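Local coordinates for RmpD (Hexulose-6-phosphate synthase) (Streptococcus mutans, PDB 3EXR), which is a TIM-barrel protein of the HUMPS family that forms an assembly of two chains, at residues A36-V39 with C40-V44; A211-D214 with E215-R218. All blocks are in the same frame, centred on the assembly; numbering follows the deposited sequence.

Interaction 1: A36-V39 with C40-V44; sequences AGTV and CLLQV
Gly37 and Leu41 join the end of a barrel strand to the first turn of the helix that follows it. Among the backbone bonds, Leu41 N gives its hydrogen to Gly37 O at 2.9 Å and 171°, and Leu42 N repeats the step to Thr38 O at 2.9 Å. Gly37 is the N-cap residue; its lack of a side chain probably helps it sit in this buried turn from strand into helix. Its carbonyl also takes a weak bond from Cys40 N, and Gln43 N reaches Val39 O only weakly.

Apolar contacts fill in around this frame. Ala36 CB meets Leu41 CD2 at 3.9 Å, a small methyl against a long branched chain, while Leu41 CD1 rests 3.5 Å from Ala36 O. A little further along, the side chains of Thr38 and Leu42 run alongside each other in the same direction, the CG2 methyl of Thr38 3.9 Å from Leu42 CD1. With CG2 anti to the backbone N, OG1 is left beside that N, where it bonds to Asp64 O and Lys66 NZ.

Ala36 makes backbone hydrogen bonds to Val62 and Asp64 of strand 60-67, and Gly37 one to Leu12 of strand 7-12. Cys40 packs between helices 17-27 and 47-55, whereas Leu41 and Leu42 meet Leu42 of the second subunit, and Gln43 OE1 bonds Ser46 OG of that subunit.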
loop_
_atom_site.group_PDB
_atom_site.type_symbol
_atom_site.label_atom_id
_atom_site.label_comp_id
_atom_site.label_asym_id
_atom_site.label_seq_id
_atom_site.Cartn_x
_atom_site.Cartn_y
_atom_site.Cartn_z
ATOM N N ALA A 36 4.616 9.615 -8.378
ATOM C CA ALA A 36 5.342 8.361 -8.279
ATOM C C ALA A 36 4.371 7.297 -7.794
ATOM O O ALA A 36 3.982 7.293 -6.605
ATOM C CB ALA A 36 6.497 8.505 -7.280
ATOM N N GLY A 37 3.959 6.406 -8.691
ATOM C CA GLY A 37 2.929 5.440 -8.366
ATOM C C GLY A 37 3.400 4.320 -7.454
ATOM O O GLY A 37 4.593 4.035 -7.375
ATOM N N THR A 38 2.457 3.648 -6.783
ATOM C CA THR A 38 2.798 2.629 -5.780
ATOM C C THR A 38 3.620 1.497 -6.386
ATOM O O THR A 38 4.580 1.028 -5.773
ATOM C CB THR A 38 1.536 2.005 -5.169
ATOM O OG1 THR A 38 0.563 3.024 -4.899
ATOM C CG2 THR A 38 1.871 1.310 -3.870
ATOM N N VAL A 39 3.243 1.039 -7.583
ATOM C CA VAL A 39 3.992 -0.045 -8.227
ATOM C C VAL A 39 5.477 0.335 -8.369
ATOM O O VAL A 39 6.376 -0.489 -8.209
ATOM C CB VAL A 39 3.402 -0.369 -9.627
ATOM C CG1 VAL A 39 4.346 -1.299 -10.382
ATOM C CG2 VAL A 39 1.996 -0.966 -9.488
ATOM N N CYS A 40 5.717 1.590 -8.717
ATOM C CA CYS A 40 7.060 2.090 -8.932
ATOM C C CYS A 40 7.809 2.259 -7.613
ATOM O O CYS A 40 8.947 1.815 -7.485
ATOM C CB CYS A 40 7.032 3.416 -9.695
ATOM S SG CYS A 40 8.638 3.774 -10.420
ATOM N N LEU A 41 7.172 2.899 -6.632
ATOM C CA LEU A 41 7.809 3.063 -5.338
ATOM C C LEU A 41 8.178 1.731 -4.683
ATOM O O LEU A 41 9.259 1.594 -4.101
ATOM C CB LEU A 41 6.949 3.907 -4.404
ATOM C CG LEU A 41 6.797 5.383 -4.805
ATOM C CD1 LEU A 41 5.797 6.005 -3.888
ATOM C CD2 LEU A 41 8.153 6.104 -4.700
ATOM N N LEU A 42 7.298 0.737 -4.760
ATOM C CA LEU A 42 7.646 -0.577 -4.196
ATOM C C LEU A 42 8.805 -1.224 -4.907
ATOM O O LEU A 42 9.477 -2.072 -4.312
ATOM C CB LEU A 42 6.431 -1.526 -4.191
ATOM C CG LEU A 42 5.280 -1.122 -3.270
ATOM C CD1 LEU A 42 4.027 -1.894 -3.628
ATOM C CD2 LEU A 42 5.671 -1.306 -1.821
ATOM N N GLN A 43 9.018 -0.877 -6.183
ATOM C CA GLN A 43 10.183 -1.366 -6.926
ATOM C C GLN A 43 11.477 -0.605 -6.663
ATOM O O GLN A 43 12.524 -1.215 -6.551
ATOM C CB GLN A 43 9.921 -1.355 -8.434
ATOM C CG GLN A 43 9.094 -2.483 -8.942
ATOM C CD GLN A 43 9.788 -3.819 -8.831
ATOM O OE1 GLN A 43 9.792 -4.436 -7.772
ATOM N NE2 GLN A 43 10.351 -4.286 -9.940
ATOM N N VAL A 44 11.409 0.728 -6.591
ATOM C CA VAL A 44 12.623 1.541 -6.633
ATOM C C VAL A 44 12.902 2.333 -5.374
ATOM O O VAL A 44 14.012 2.819 -5.220
ATOM C CB VAL A 44 12.670 2.454 -7.847
ATOM C CG1 VAL A 44 12.335 1.663 -9.110
ATOM C CG2 VAL A 44 11.731 3.616 -7.675
#

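Interaction 2: A211-D214 with E215-R218; sequences AFKD and EIKR
Two different first torsions bring Phe212 and Ile216 together: the phenyl ring leaves with CG anti to the backbone N (chi1 -164°), whereas Ile216 sets CG1 beside its backbone N (chi1 -70°) and extends CD1 back along the helix. CD1 arrives at the rim of the ring, near its plane, 3.8 Å from Phe212 CD2 and about as far from CE2. A flat aromatic and a branched aliphatic suit this buried side of the helix, since both also pack on Phe193 of strand 192-195.

The backbone supplies the regular i to i+4 ladder beneath them. Ile216 N bonds Phe212 O at 3.0 Å, and Lys217 N bonds Lys213 O at 2.9 Å. Glu215 N binds Ala211 O and adds a weak second bond to Phe212 O, while Arg218 N completes the series on Asp214 O.

On another side, Glu215 and Arg218, three residues apart, form a salt bridge of two hydrogen bonds, in which the guanidinium grips the carboxylate side-on. Arg218 presents NE to Glu215 OE1 and NH2 to OE2, each at 3.0 Å, with both oxygens close to the guanidinium plane but the donors lying above the carboxylate plane. Lys213 instead sends NZ away to Pro6 O and Asp32 OD2.

Phe212 and Ile216 thus pack the helix on strand 192-195, Lys213 ties it to Asp32 and Pro6, and Glu215 and Arg218 pair with each other. The paired grip of Arg218 should restrict rotation of the Glu215 carboxylate and probably favours its ionised form.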
loop_
_atom_site.group_PDB
_atom_site.type_symbol
_atom_site.label_atom_id
_atom_site.label_comp_id
_atom_site.label_asym_id
_atom_site.label_seq_id
_atom_site.Cartn_x
_atom_site.Cartn_y
_atom_site.Cartn_z
ATOM N N ALA A 211 -2.905 18.756 -25.165
ATOM C CA ALA A 211 -4.269 18.688 -25.732
ATOM C C ALA A 211 -5.285 18.396 -24.632
ATOM O O ALA A 211 -6.380 18.941 -24.630
ATOM C CB ALA A 211 -4.348 17.651 -26.800
ATOM N N PHE A 212 -4.884 17.559 -23.670
ATOM C CA PHE A 212 -5.740 17.193 -22.559
ATOM C C PHE A 212 -5.996 18.447 -21.707
ATOM O O PHE A 212 -7.146 18.757 -21.376
ATOM C CB PHE A 212 -5.037 16.089 -21.750
ATOM C CG PHE A 212 -5.924 15.338 -20.789
ATOM C CD1 PHE A 212 -6.257 14.014 -21.034
ATOM C CD2 PHE A 212 -6.316 15.910 -19.593
ATOM C CE1 PHE A 212 -7.040 13.301 -20.122
ATOM C CE2 PHE A 212 -7.102 15.197 -18.680
ATOM C CZ PHE A 212 -7.451 13.884 -18.956
ATOM N N LYS A 213 -4.933 19.204 -21.413
ATOM C CA LYS A 213 -5.065 20.416 -20.619
ATOM C C LYS A 213 -5.857 21.504 -21.392
ATOM O O LYS A 213 -6.629 22.272 -20.774
ATOM C CB LYS A 213 -3.677 20.894 -20.146
ATOM C CG LYS A 213 -3.689 22.075 -19.219
ATOM C CD LYS A 213 -3.954 21.658 -17.776
ATOM C CE LYS A 213 -4.412 22.843 -16.950
ATOM N NZ LYS A 213 -4.838 22.434 -15.581
ATOM N N ASP A 214 -5.696 21.556 -22.726
ATOM C CA ASP A 214 -6.452 22.491 -23.567
ATOM C C ASP A 214 -7.971 22.237 -23.409
ATOM O O ASP A 214 -8.779 23.169 -23.346
ATOM C CB ASP A 214 -6.085 22.339 -25.058
ATOM C CG ASP A 214 -4.743 22.935 -25.435
ATOM O OD1 ASP A 214 -4.166 23.738 -24.683
ATOM O OD2 ASP A 214 -4.234 22.611 -26.538
ATOM N N GLU A 215 -8.357 20.970 -23.363
ATOM C CA GLU A 215 -9.758 20.593 -23.252
ATOM C C GLU A 215 -10.308 20.870 -21.849
ATOM O O GLU A 215 -11.458 21.287 -21.698
ATOM C CB GLU A 215 -9.950 19.132 -23.659
ATOM C CG GLU A 215 -11.371 18.626 -23.546
ATOM C CD GLU A 215 -12.311 19.202 -24.617
ATOM O OE1 GLU A 215 -11.906 20.136 -25.359
ATOM O OE2 GLU A 215 -13.469 18.715 -24.702
ATOM N N ILE A 216 -9.496 20.618 -20.819
ATOM C CA ILE A 216 -9.839 21.064 -19.470
ATOM C C ILE A 216 -10.126 22.578 -19.491
ATOM O O ILE A 216 -11.126 23.013 -18.972
ATOM C CB ILE A 216 -8.707 20.757 -18.458
ATOM C CG1 ILE A 216 -8.597 19.250 -18.217
ATOM C CG2 ILE A 216 -8.946 21.511 -17.161
ATOM C CD1 ILE A 216 -7.348 18.862 -17.361
ATOM N N LYS A 217 -9.247 23.355 -20.122
ATOM C CA LYS A 217 -9.440 24.811 -20.247
ATOM C C LYS A 217 -10.720 25.160 -21.008
ATOM O O LYS A 217 -11.425 26.117 -20.650
ATOM C CB LYS A 217 -8.239 25.457 -20.940
ATOM C CG LYS A 217 -8.205 26.982 -20.880
ATOM C CD LYS A 217 -6.789 27.474 -21.134
ATOM C CE LYS A 217 -6.739 28.942 -21.538
ATOM N NZ LYS A 217 -5.307 29.372 -21.712
ATOM N N ARG A 218 -11.027 24.429 -22.078
ATOM C CA ARG A 218 -12.278 24.720 -22.820
ATOM C C ARG A 218 -13.530 24.518 -21.956
ATOM O O ARG A 218 -14.467 25.341 -21.972
ATOM C CB ARG A 218 -12.376 23.853 -24.069
ATOM C CG ARG A 218 -13.521 24.229 -25.032
ATOM C CD ARG A 218 -13.748 23.204 -26.120
ATOM N NE ARG A 218 -14.258 21.911 -25.647
ATOM C CZ ARG A 218 -15.517 21.677 -25.271
ATOM N NH1 ARG A 218 -16.441 22.651 -25.279
ATOM N NH2 ARG A 218 -15.872 20.452 -24.892
#

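Overall arrangement
Followed from the N terminus, the chain first reaches interaction 1, where strand 33-36 gives way to helix 38-44, and much later interaction 2, within the C-terminal helix 205-220. Each joins consecutive residues, so neither closes a long loop; the two lie in series, without nesting or crossing. Their centres are 28 Å apart and their nearest atoms about 17 Å, so they do not touch. Within the eight-stranded parallel barrel, interaction 1 leads from the second strand to the contact with the second subunit, whereas interaction 2 lies on the helix packed against the last strand, 192-195, and meets no other protein chain of the assembly.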